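Local coordinates for protein TbpB (Actinobacillus pleuropneumoniae, PDB 3HOL) that probably binds host transferrin as the surface lipoprotein of the bacterial transferrin receptor, serving iron acquisition, at residues Ser86-Asp91 with Gly158-Asp163; Val31-Val36 with Lys100-Tyr105; Trp126-Asn131 with His169-Gln174. One frame throughout, in Å; residues are numbered along the deposited sequence.

Contact 1: residues Ser86-Asp91 with Gly158-Asp163; sequences SGYVID and GLVSGD
With chi1 at 48° in Tyr88 and 66° in Ile90, CG and CG1 respectively stand between the backbone N and the carbonyl carbon of their own residues, and both side chains rise from one face of strand 84-91 toward the turn at 160-163. Gly162 CA lies over one face of the Tyr88 ring, 3.7 Å from the ring centroid, a CH-pi contact displaced toward the CZ side of the ring. Having no side chain, Gly162 can come this close, and Ile90 CD1 also packs on Gly162 C at 3.7 Å. Ile90 CG2 and Val160 CG1 meet tip to tip at 3.9 Å, while Ser161 OG approaches Tyr88 CD2 obliquely at 3.7 Å and is itself hydrogen-bonded to Asp127. The turn carries its own bracing: Val160 N donates to Asp163 OD2 (2.9 Å) on the anti side, tilted 35° out of the carboxylate plane, and Asp163 N returns a bond to Val160 O (2.8 Å). The other carboxylate oxygen, OD1, forms a salt bridge with Lys100. No hydrogen bond joins the two segments, so apolar and ring packing seats a short 3-10 turn of the N-lobe beta-barrel region on an antiparallel sheet that is probably the N-lobe handle domain.

Contact 2: residues Val31-Val36 with Lys100-Tyr105; sequences VVKVPV and KGYVYY
Val32 and Val103 form the hydrogen-bonded pair of an antiparallel beta ladder, one of the two inner pairings of a five-stranded sheet that is probably the handle domain of the N lobe. Val32 N reaches Val103 O at 2.9 Å, Val103 N returns a bond to Val32 O, and Val34 N extends the ladder to Gly101 O at 2.9 Å with a nearly straight N-H. Val32, Val34 and Val103 rest on Thr129 of strand 119-133. Packing here is tight: Val34 CG2 lies 3.5 Å from Gly101 O, and Val34 CG1 is 3.7 Å from Lys100 CG; the amine of that lysine leads away to a salt bridge with Asp163. The opposite face is also closely packed, with Val31 CB 3.7 Å from Tyr104 CB and the Tyr102 ring stacked with Tyr62. Among the touching residues the solvent side is Lys33 alone. Its side chain crosses the Tyr102 ring at a slant, CB 3.8 Å from Tyr102 CE1, and chi1 of -168° sets Lys33 CG 3.7 Å from Gly101 O before the chain bends away. Beyond the last direct backbone bond, one water bridges the two segments, donating to Val34 O and accepting from Lys100 N at 3.0 Å.

Contact 3: residues Trp126-Asn131 with His169-Gln174; sequences WDFTSN and HKYTSQ
Trp126 and Tyr171 mark where two strongly splayed strands approach: the axes of 126-130 and 171-174 come within 6.2 Å, and their N-to-C directions differ by 125°. The direct backbone bond between the segments, from Trp126 N to Tyr171 O, is long at 3.2 Å, and its donor stands well above the carbonyl plane instead of meeting a lone pair. In Trp126 (chi1 65°) and Phe128 alike, CG stands between the backbone N and the carbonyl carbon, and both rings meet Tyr171 from the same side of their strand. Tyr171 CB sits over the five-membered ring of Trp126, 3.7 Å from its centroid, in a CH-pi contact. The Tyr171 ring then turns its edge toward the six-membered ring of Trp126, with the planes at 74° and CD1 lying 3.7 Å from Trp126 CZ2. These strands are neighbours in the antiparallel N-lobe beta barrel, where Trp126, Tyr171 and Phe128 form a buried aromatic cluster. In the second T-shaped pair Tyr171 offers its face, and Phe128 turns its edge toward it almost perpendicularly, with CE2 3.6 Å from Tyr171 CZ. The indole edge carries a further contact, Trp126 CD1 lying 3.2 Å from Thr172 O. The neighbouring NE1 is poorly angled for that oxygen and donates instead to Ser189 O, a bond to strand 183-190 that probably helps fix the rotation of the indole.

From the N terminus, segment 31-36 opens contact 2, which closes when segment 100-105 returns beside it after 63 residues. Strand 84-91 lies within that excursion and opens contact 1, so contacts 1 and 2 cross along the chain. Contact 3 opens on strand 119-133, after contact 2 has closed; the two are in series. Contact 1 then closes in the loop before strand 171-178, and contact 3 closes on that strand, so these two also cross. Contact 3 is internal to the barrel, contact 2 to the small sheet, and contact 1 bridges the two. Probable hydrogen bonds join contacts 1 and 2 (Tyr102 N to Val89 O, 2.8 Å) and contacts 1 and 3 (Ser130 N to Leu159 O, 2.7 Å); Pro35 CD packs on Ser130 O (3.4 Å) between contacts 2 and 3.

Contact 1: residues Ser86-Asp91 with Gly158-Asp163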
loop_
_atom_site.group_PDB
_atom_site.type_symbol
_atom_site.label_atom_id
_atom_site.label_comp_id
_atom_site.label_asym_id
_atom_site.label_seq_id
_atom_site.Cartn_x
_atom_site.Cartn_y
_atom_site.Cartn_z
ATOM N N SER A 86 -14.600 -5.807 -7.006
ATOM C CA SER A 86 -14.450 -7.250 -6.955
ATOM C C SER A 86 -15.555 -7.873 -7.824
ATOM O O SER A 86 -16.561 -7.212 -8.177
ATOM C CB SER A 86 -14.515 -7.729 -5.494
ATOM O OG SER A 86 -15.789 -7.382 -4.945
ATOM N N GLY A 87 -15.374 -9.125 -8.218
ATOM C CA GLY A 87 -16.403 -9.784 -9.052
ATOM C C GLY A 87 -15.849 -10.993 -9.773
ATOM O O GLY A 87 -14.985 -11.712 -9.245
ATOM N N TYR A 88 -16.380 -11.236 -10.955
ATOM C CA TYR A 88 -15.980 -12.413 -11.709
ATOM C C TYR A 88 -16.014 -12.065 -13.202
ATOM O O TYR A 88 -16.615 -11.058 -13.602
ATOM C CB TYR A 88 -16.946 -13.581 -11.406
ATOM C CG TYR A 88 -18.430 -13.205 -11.491
ATOM C CD1 TYR A 88 -19.080 -13.047 -12.740
ATOM C CD2 TYR A 88 -19.171 -12.973 -10.324
ATOM C CE1 TYR A 88 -20.438 -12.656 -12.798
ATOM C CE2 TYR A 88 -20.544 -12.617 -10.374
ATOM C CZ TYR A 88 -21.147 -12.476 -11.610
ATOM O OH TYR A 88 -22.454 -12.141 -11.636
ATOM N N VAL A 89 -15.368 -12.911 -13.997
ATOM C CA VAL A 89 -15.332 -12.819 -15.445
ATOM C C VAL A 89 -15.532 -14.292 -15.824
ATOM O O VAL A 89 -14.617 -15.089 -15.680
ATOM C CB VAL A 89 -13.937 -12.298 -15.958
ATOM C CG1 VAL A 89 -13.798 -12.390 -17.513
ATOM C CG2 VAL A 89 -13.701 -10.885 -15.515
ATOM N N ILE A 90 -16.740 -14.676 -16.218
ATOM C CA ILE A 90 -17.000 -16.099 -16.489
ATOM C C ILE A 90 -17.783 -16.334 -17.783
ATOM O O ILE A 90 -18.374 -15.402 -18.362
ATOM C CB ILE A 90 -17.750 -16.804 -15.350
ATOM C CG1 ILE A 90 -19.186 -16.243 -15.195
ATOM C CG2 ILE A 90 -16.936 -16.766 -13.999
ATOM C CD1 ILE A 90 -20.079 -16.910 -14.064
ATOM N N ASP A 91 -17.751 -17.576 -18.245
ATOM C CA ASP A 91 -18.656 -18.020 -19.314
ATOM C C ASP A 91 -19.928 -18.466 -18.652
ATOM O O ASP A 91 -19.927 -19.470 -17.921
ATOM C CB ASP A 91 -18.020 -19.192 -20.084
ATOM C CG ASP A 91 -18.711 -19.457 -21.423
ATOM O OD1 ASP A 91 -19.880 -19.065 -21.577
ATOM O OD2 ASP A 91 -18.059 -20.033 -22.327
ATOM N N GLY A 158 -15.677 -25.649 -11.133
ATOM C CA GLY A 158 -15.950 -24.960 -9.871
ATOM C C GLY A 158 -17.257 -24.191 -9.993
ATOM O O GLY A 158 -17.533 -23.615 -11.055
ATOM N N LEU A 159 -18.051 -24.184 -8.919
ATOM C CA LEU A 159 -19.198 -23.301 -8.813
ATOM C C LEU A 159 -18.772 -21.852 -8.549
ATOM O O LEU A 159 -18.005 -21.602 -7.607
ATOM C CB LEU A 159 -20.076 -23.737 -7.655
ATOM C CG LEU A 159 -21.244 -22.811 -7.246
ATOM C CD1 LEU A 159 -22.275 -22.673 -8.377
ATOM C CD2 LEU A 159 -21.925 -23.350 -6.010
ATOM N N VAL A 160 -19.305 -20.908 -9.333
ATOM C CA VAL A 160 -19.022 -19.474 -9.168
ATOM C C VAL A 160 -20.277 -18.751 -8.660
ATOM O O VAL A 160 -21.383 -19.133 -9.032
ATOM C CB VAL A 160 -18.585 -18.831 -10.499
ATOM C CG1 VAL A 160 -17.948 -17.446 -10.275
ATOM C CG2 VAL A 160 -17.516 -19.725 -11.207
ATOM N N SER A 161 -20.112 -17.712 -7.828
ATOM C CA SER A 161 -21.265 -16.895 -7.390
ATOM C C SER A 161 -22.093 -16.415 -8.609
ATOM O O SER A 161 -23.319 -16.312 -8.535
ATOM C CB SER A 161 -20.804 -15.660 -6.595
ATOM O OG SER A 161 -19.699 -15.046 -7.267
ATOM N N GLY A 162 -21.414 -16.158 -9.723
ATOM C CA GLY A 162 -22.069 -15.705 -10.954
ATOM C C GLY A 162 -22.893 -16.775 -11.652
ATOM O O GLY A 162 -23.673 -16.481 -12.558
ATOM N N ASP A 163 -22.777 -18.018 -11.193
ATOM C CA ASP A 163 -23.729 -19.061 -11.632
ATOM C C ASP A 163 -25.085 -18.998 -10.939
ATOM O O ASP A 163 -26.018 -19.672 -11.379
ATOM C CB ASP A 163 -23.114 -20.475 -11.449
ATOM C CG ASP A 163 -21.858 -20.679 -12.302
ATOM O OD1 ASP A 163 -21.875 -20.261 -13.491
ATOM O OD2 ASP A 163 -20.862 -21.286 -11.800
#

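Contact 2: residues Val31-Val36 with Lys100-Tyr105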
loop_
_atom_site.group_PDB
_atom_site.type_symbol
_atom_site.label_atom_id
_atom_site.label_comp_id
_atom_site.label_asym_id
_atom_site.label_seq_id
_atom_site.Cartn_x
_atom_site.Cartn_y
_atom_site.Cartn_z
ATOM N N VAL A 31 -6.243 -12.379 -8.384
ATOM C CA VAL A 31 -7.205 -13.042 -9.282
ATOM C C VAL A 31 -6.902 -14.540 -9.365
ATOM O O VAL A 31 -5.744 -14.933 -9.342
ATOM C CB VAL A 31 -7.204 -12.388 -10.709
ATOM C CG1 VAL A 31 -5.808 -12.340 -11.290
ATOM C CG2 VAL A 31 -8.204 -13.117 -11.688
ATOM N N VAL A 32 -7.936 -15.371 -9.410
ATOM C CA VAL A 32 -7.736 -16.794 -9.557
ATOM C C VAL A 32 -8.626 -17.361 -10.653
ATOM O O VAL A 32 -9.751 -16.871 -10.882
ATOM C CB VAL A 32 -7.950 -17.561 -8.220
ATOM C CG1 VAL A 32 -9.439 -17.769 -7.866
ATOM C CG2 VAL A 32 -7.240 -18.914 -8.269
ATOM N N LYS A 33 -8.097 -18.388 -11.330
ATOM C CA LYS A 33 -8.872 -19.206 -12.275
ATOM C C LYS A 33 -9.826 -20.175 -11.572
ATOM O O LYS A 33 -9.492 -20.791 -10.528
ATOM C CB LYS A 33 -7.927 -19.979 -13.172
ATOM C CG LYS A 33 -8.620 -20.622 -14.342
ATOM C CD LYS A 33 -7.619 -21.141 -15.417
ATOM C CE LYS A 33 -6.453 -21.900 -14.813
ATOM N NZ LYS A 33 -6.842 -22.758 -13.663
ATOM N N VAL A 34 -11.034 -20.283 -12.127
ATOM C CA VAL A 34 -12.027 -21.215 -11.603
ATOM C C VAL A 34 -11.448 -22.640 -11.930
ATOM O O VAL A 34 -11.086 -22.895 -13.080
ATOM C CB VAL A 34 -13.402 -20.943 -12.273
ATOM C CG1 VAL A 34 -14.433 -22.039 -11.940
ATOM C CG2 VAL A 34 -13.941 -19.561 -11.877
ATOM N N PRO A 35 -11.301 -23.510 -10.916
ATOM C CA PRO A 35 -10.765 -24.859 -11.141
ATOM C C PRO A 35 -11.682 -25.730 -11.997
ATOM O O PRO A 35 -12.905 -25.648 -11.900
ATOM C CB PRO A 35 -10.718 -25.457 -9.737
ATOM C CG PRO A 35 -10.471 -24.263 -8.861
ATOM C CD PRO A 35 -11.394 -23.212 -9.467
ATOM N N VAL A 36 -11.064 -26.598 -12.775
ATOM C CA VAL A 36 -11.746 -27.574 -13.615
ATOM C C VAL A 36 -11.070 -28.944 -13.389
ATOM O O VAL A 36 -9.847 -29.055 -13.449
ATOM C CB VAL A 36 -11.649 -27.138 -15.099
ATOM C CG1 VAL A 36 -12.101 -28.276 -16.053
ATOM C CG2 VAL A 36 -12.486 -25.828 -15.329
ATOM N N LYS A 100 -13.581 -21.788 -17.705
ATOM C CA LYS A 100 -14.794 -21.209 -17.092
ATOM C C LYS A 100 -14.685 -19.678 -16.756
ATOM O O LYS A 100 -15.674 -18.927 -16.882
ATOM C CB LYS A 100 -15.204 -22.037 -15.861
ATOM C CG LYS A 100 -16.327 -21.452 -15.011
ATOM C CD LYS A 100 -17.713 -21.417 -15.738
ATOM C CE LYS A 100 -18.781 -20.968 -14.764
ATOM N NZ LYS A 100 -20.119 -20.999 -15.401
ATOM N N GLY A 101 -13.501 -19.234 -16.315
ATOM C CA GLY A 101 -13.272 -17.825 -15.994
ATOM C C GLY A 101 -12.476 -17.602 -14.712
ATOM O O GLY A 101 -11.655 -18.458 -14.293
ATOM N N TYR A 102 -12.722 -16.445 -14.090
ATOM C CA TYR A 102 -11.884 -15.938 -13.015
ATOM C C TYR A 102 -12.698 -15.180 -11.981
ATOM O O TYR A 102 -13.765 -14.629 -12.297
ATOM C CB TYR A 102 -10.802 -14.985 -13.568
ATOM C CG TYR A 102 -9.931 -15.612 -14.631
ATOM C CD1 TYR A 102 -8.734 -16.222 -14.278
ATOM C CD2 TYR A 102 -10.320 -15.616 -15.989
ATOM C CE1 TYR A 102 -7.934 -16.816 -15.231
ATOM C CE2 TYR A 102 -9.514 -16.235 -16.957
ATOM C CZ TYR A 102 -8.328 -16.815 -16.556
ATOM O OH TYR A 102 -7.509 -17.449 -17.470
ATOM N N VAL A 103 -12.166 -15.151 -10.759
ATOM C CA VAL A 103 -12.745 -14.376 -9.628
ATOM C C VAL A 103 -11.601 -13.487 -9.110
ATOM O O VAL A 103 -10.434 -13.952 -8.995
ATOM C CB VAL A 103 -13.305 -15.323 -8.536
ATOM C CG1 VAL A 103 -13.890 -14.531 -7.313
ATOM C CG2 VAL A 103 -14.419 -16.268 -9.152
ATOM N N TYR A 104 -11.908 -12.223 -8.804
ATOM C CA TYR A 104 -10.851 -11.254 -8.448
ATOM C C TYR A 104 -11.328 -10.142 -7.499
ATOM O O TYR A 104 -12.545 -9.896 -7.328
ATOM C CB TYR A 104 -10.323 -10.609 -9.734
ATOM C CG TYR A 104 -11.323 -9.638 -10.322
ATOM C CD1 TYR A 104 -11.236 -8.261 -10.039
ATOM C CD2 TYR A 104 -12.390 -10.090 -11.090
ATOM C CE1 TYR A 104 -12.186 -7.374 -10.518
ATOM C CE2 TYR A 104 -13.323 -9.209 -11.592
ATOM C CZ TYR A 104 -13.223 -7.853 -11.276
ATOM O OH TYR A 104 -14.143 -6.957 -11.757
ATOM N N TYR A 105 -10.377 -9.483 -6.855
ATOM C CA TYR A 105 -10.625 -8.106 -6.369
ATOM C C TYR A 105 -9.450 -7.258 -6.748
ATOM O O TYR A 105 -8.326 -7.774 -6.895
ATOM C CB TYR A 105 -10.813 -8.051 -4.852
ATOM C CG TYR A 105 -9.518 -8.039 -4.014
ATOM C CD1 TYR A 105 -8.920 -6.826 -3.606
ATOM C CD2 TYR A 105 -8.946 -9.237 -3.572
ATOM C CE1 TYR A 105 -7.726 -6.810 -2.832
ATOM C CE2 TYR A 105 -7.773 -9.243 -2.758
ATOM C CZ TYR A 105 -7.190 -8.003 -2.389
ATOM O OH TYR A 105 -6.058 -7.978 -1.635
HETATM O O HOH W 1 -11.474 -22.197 -15.649
#

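Contact 3: residues Trp126-Asn131 with His169-Gln174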
loop_
_atom_site.group_PDB
_atom_site.type_symbol
_atom_site.label_atom_id
_atom_site.label_comp_id
_atom_site.label_asym_id
_atom_site.label_seq_id
_atom_site.Cartn_x
_atom_site.Cartn_y
_atom_site.Cartn_z
ATOM N N TRP A 126 -19.965 -9.869 -1.985
ATOM C CA TRP A 126 -18.849 -10.799 -2.027
ATOM C C TRP A 126 -19.158 -11.760 -3.184
ATOM O O TRP A 126 -20.287 -11.771 -3.686
ATOM C CB TRP A 126 -18.635 -11.498 -0.683
ATOM C CG TRP A 126 -19.776 -12.441 -0.181
ATOM C CD1 TRP A 126 -21.010 -12.068 0.331
ATOM C CD2 TRP A 126 -19.728 -13.867 -0.093
ATOM N NE1 TRP A 126 -21.737 -13.194 0.691
ATOM C CE2 TRP A 126 -20.972 -14.304 0.437
ATOM C CE3 TRP A 126 -18.766 -14.827 -0.448
ATOM C CZ2 TRP A 126 -21.274 -15.648 0.628
ATOM C CZ3 TRP A 126 -19.065 -16.185 -0.248
ATOM C CH2 TRP A 126 -20.323 -16.577 0.288
ATOM N N ASP A 127 -18.130 -12.478 -3.636
ATOM C CA ASP A 127 -18.200 -13.411 -4.742
ATOM C C ASP A 127 -17.220 -14.533 -4.410
ATOM O O ASP A 127 -16.397 -14.379 -3.496
ATOM C CB ASP A 127 -17.768 -12.694 -6.037
ATOM C CG ASP A 127 -18.886 -11.810 -6.594
ATOM O OD1 ASP A 127 -19.865 -12.391 -7.079
ATOM O OD2 ASP A 127 -18.752 -10.556 -6.538
ATOM N N PHE A 128 -17.278 -15.637 -5.155
ATOM C CA PHE A 128 -16.475 -16.807 -4.832
ATOM C C PHE A 128 -16.386 -17.718 -6.016
ATOM O O PHE A 128 -17.225 -17.648 -6.948
ATOM C CB PHE A 128 -17.073 -17.637 -3.652
ATOM C CG PHE A 128 -18.483 -18.181 -3.915
ATOM C CD1 PHE A 128 -18.675 -19.416 -4.543
ATOM C CD2 PHE A 128 -19.611 -17.475 -3.498
ATOM C CE1 PHE A 128 -19.980 -19.903 -4.791
ATOM C CE2 PHE A 128 -20.900 -17.953 -3.747
ATOM C CZ PHE A 128 -21.072 -19.178 -4.393
ATOM N N THR A 129 -15.388 -18.604 -5.952
ATOM C CA THR A 129 -15.424 -19.825 -6.775
ATOM C C THR A 129 -15.129 -21.016 -5.872
ATOM O O THR A 129 -14.275 -20.912 -4.978
ATOM C CB THR A 129 -14.469 -19.803 -8.021
ATOM O OG1 THR A 129 -14.502 -21.091 -8.670
ATOM C CG2 THR A 129 -12.966 -19.462 -7.647
ATOM N N SER A 130 -15.871 -22.112 -6.030
ATOM C CA SER A 130 -15.453 -23.329 -5.304
ATOM C C SER A 130 -14.317 -24.028 -6.054
ATOM O O SER A 130 -13.871 -23.581 -7.113
ATOM C CB SER A 130 -16.634 -24.275 -5.075
ATOM O OG SER A 130 -16.892 -24.977 -6.285
ATOM N N ASN A 131 -13.784 -25.102 -5.470
ATOM C CA ASN A 131 -12.912 -25.970 -6.243
ATOM C C ASN A 131 -13.788 -26.910 -7.087
ATOM O O ASN A 131 -15.032 -26.783 -7.048
ATOM C CB ASN A 131 -11.969 -26.750 -5.307
ATOM C CG ASN A 131 -12.689 -27.722 -4.418
ATOM O OD1 ASN A 131 -13.894 -27.636 -4.189
ATOM N ND2 ASN A 131 -11.921 -28.669 -3.867
ATOM N N HIS A 169 -30.377 -16.432 -4.626
ATOM C CA HIS A 169 -29.063 -16.104 -4.040
ATOM C C HIS A 169 -28.674 -14.667 -4.300
ATOM O O HIS A 169 -28.761 -14.190 -5.437
ATOM C CB HIS A 169 -28.021 -17.055 -4.593
ATOM C CG HIS A 169 -28.276 -18.472 -4.197
ATOM N ND1 HIS A 169 -28.844 -19.402 -5.051
ATOM C CD2 HIS A 169 -28.142 -19.092 -3.005
ATOM C CE1 HIS A 169 -29.011 -20.547 -4.406
ATOM N NE2 HIS A 169 -28.611 -20.383 -3.158
ATOM N N LYS A 170 -28.267 -13.965 -3.239
ATOM C CA LYS A 170 -27.701 -12.640 -3.375
ATOM C C LYS A 170 -26.604 -12.519 -2.319
ATOM O O LYS A 170 -26.884 -12.590 -1.110
ATOM C CB LYS A 170 -28.747 -11.572 -3.142
ATOM C CG LYS A 170 -28.329 -10.230 -3.747
ATOM C CD LYS A 170 -28.926 -9.021 -2.929
ATOM C CE LYS A 170 -28.740 -7.666 -3.628
ATOM N NZ LYS A 170 -27.325 -7.514 -4.038
ATOM N N TYR A 171 -25.366 -12.395 -2.774
ATOM C CA TYR A 171 -24.240 -12.441 -1.854
ATOM C C TYR A 171 -23.803 -11.048 -1.428
ATOM O O TYR A 171 -23.171 -10.297 -2.199
ATOM C CB TYR A 171 -23.082 -13.171 -2.530
ATOM C CG TYR A 171 -23.515 -14.531 -3.028
ATOM C CD1 TYR A 171 -23.771 -15.570 -2.134
ATOM C CD2 TYR A 171 -23.702 -14.761 -4.389
ATOM C CE1 TYR A 171 -24.173 -16.819 -2.590
ATOM C CE2 TYR A 171 -24.096 -16.013 -4.873
ATOM C CZ TYR A 171 -24.344 -17.033 -3.975
ATOM O OH TYR A 171 -24.739 -18.269 -4.473
ATOM N N THR A 172 -24.108 -10.700 -0.192
ATOM C CA THR A 172 -23.881 -9.328 0.277
ATOM C C THR A 172 -22.933 -9.333 1.472
ATOM O O THR A 172 -22.872 -10.326 2.237
ATOM C CB THR A 172 -25.220 -8.678 0.760
ATOM O OG1 THR A 172 -25.784 -9.485 1.805
ATOM C CG2 THR A 172 -26.229 -8.584 -0.428
ATOM N N SER A 173 -22.188 -8.238 1.640
ATOM C CA SER A 173 -21.212 -8.195 2.701
ATOM C C SER A 173 -21.417 -6.948 3.555
ATOM O O SER A 173 -21.864 -5.900 3.062
ATOM C CB SER A 173 -19.806 -8.203 2.102
ATOM O OG SER A 173 -19.607 -7.020 1.370
ATOM N N GLN A 174 -21.055 -7.060 4.827
ATOM C CA GLN A 174 -21.091 -5.948 5.745
ATOM C C GLN A 174 -19.956 -6.104 6.755
ATOM O O GLN A 174 -19.739 -7.197 7.288
ATOM C CB GLN A 174 -22.474 -5.835 6.423
ATOM C CG GLN A 174 -22.605 -4.649 7.389
ATOM C CD GLN A 174 -24.015 -4.435 7.935
ATOM O OE1 GLN A 174 -24.990 -4.490 7.195
ATOM N NE2 GLN A 174 -24.121 -4.179 9.250
#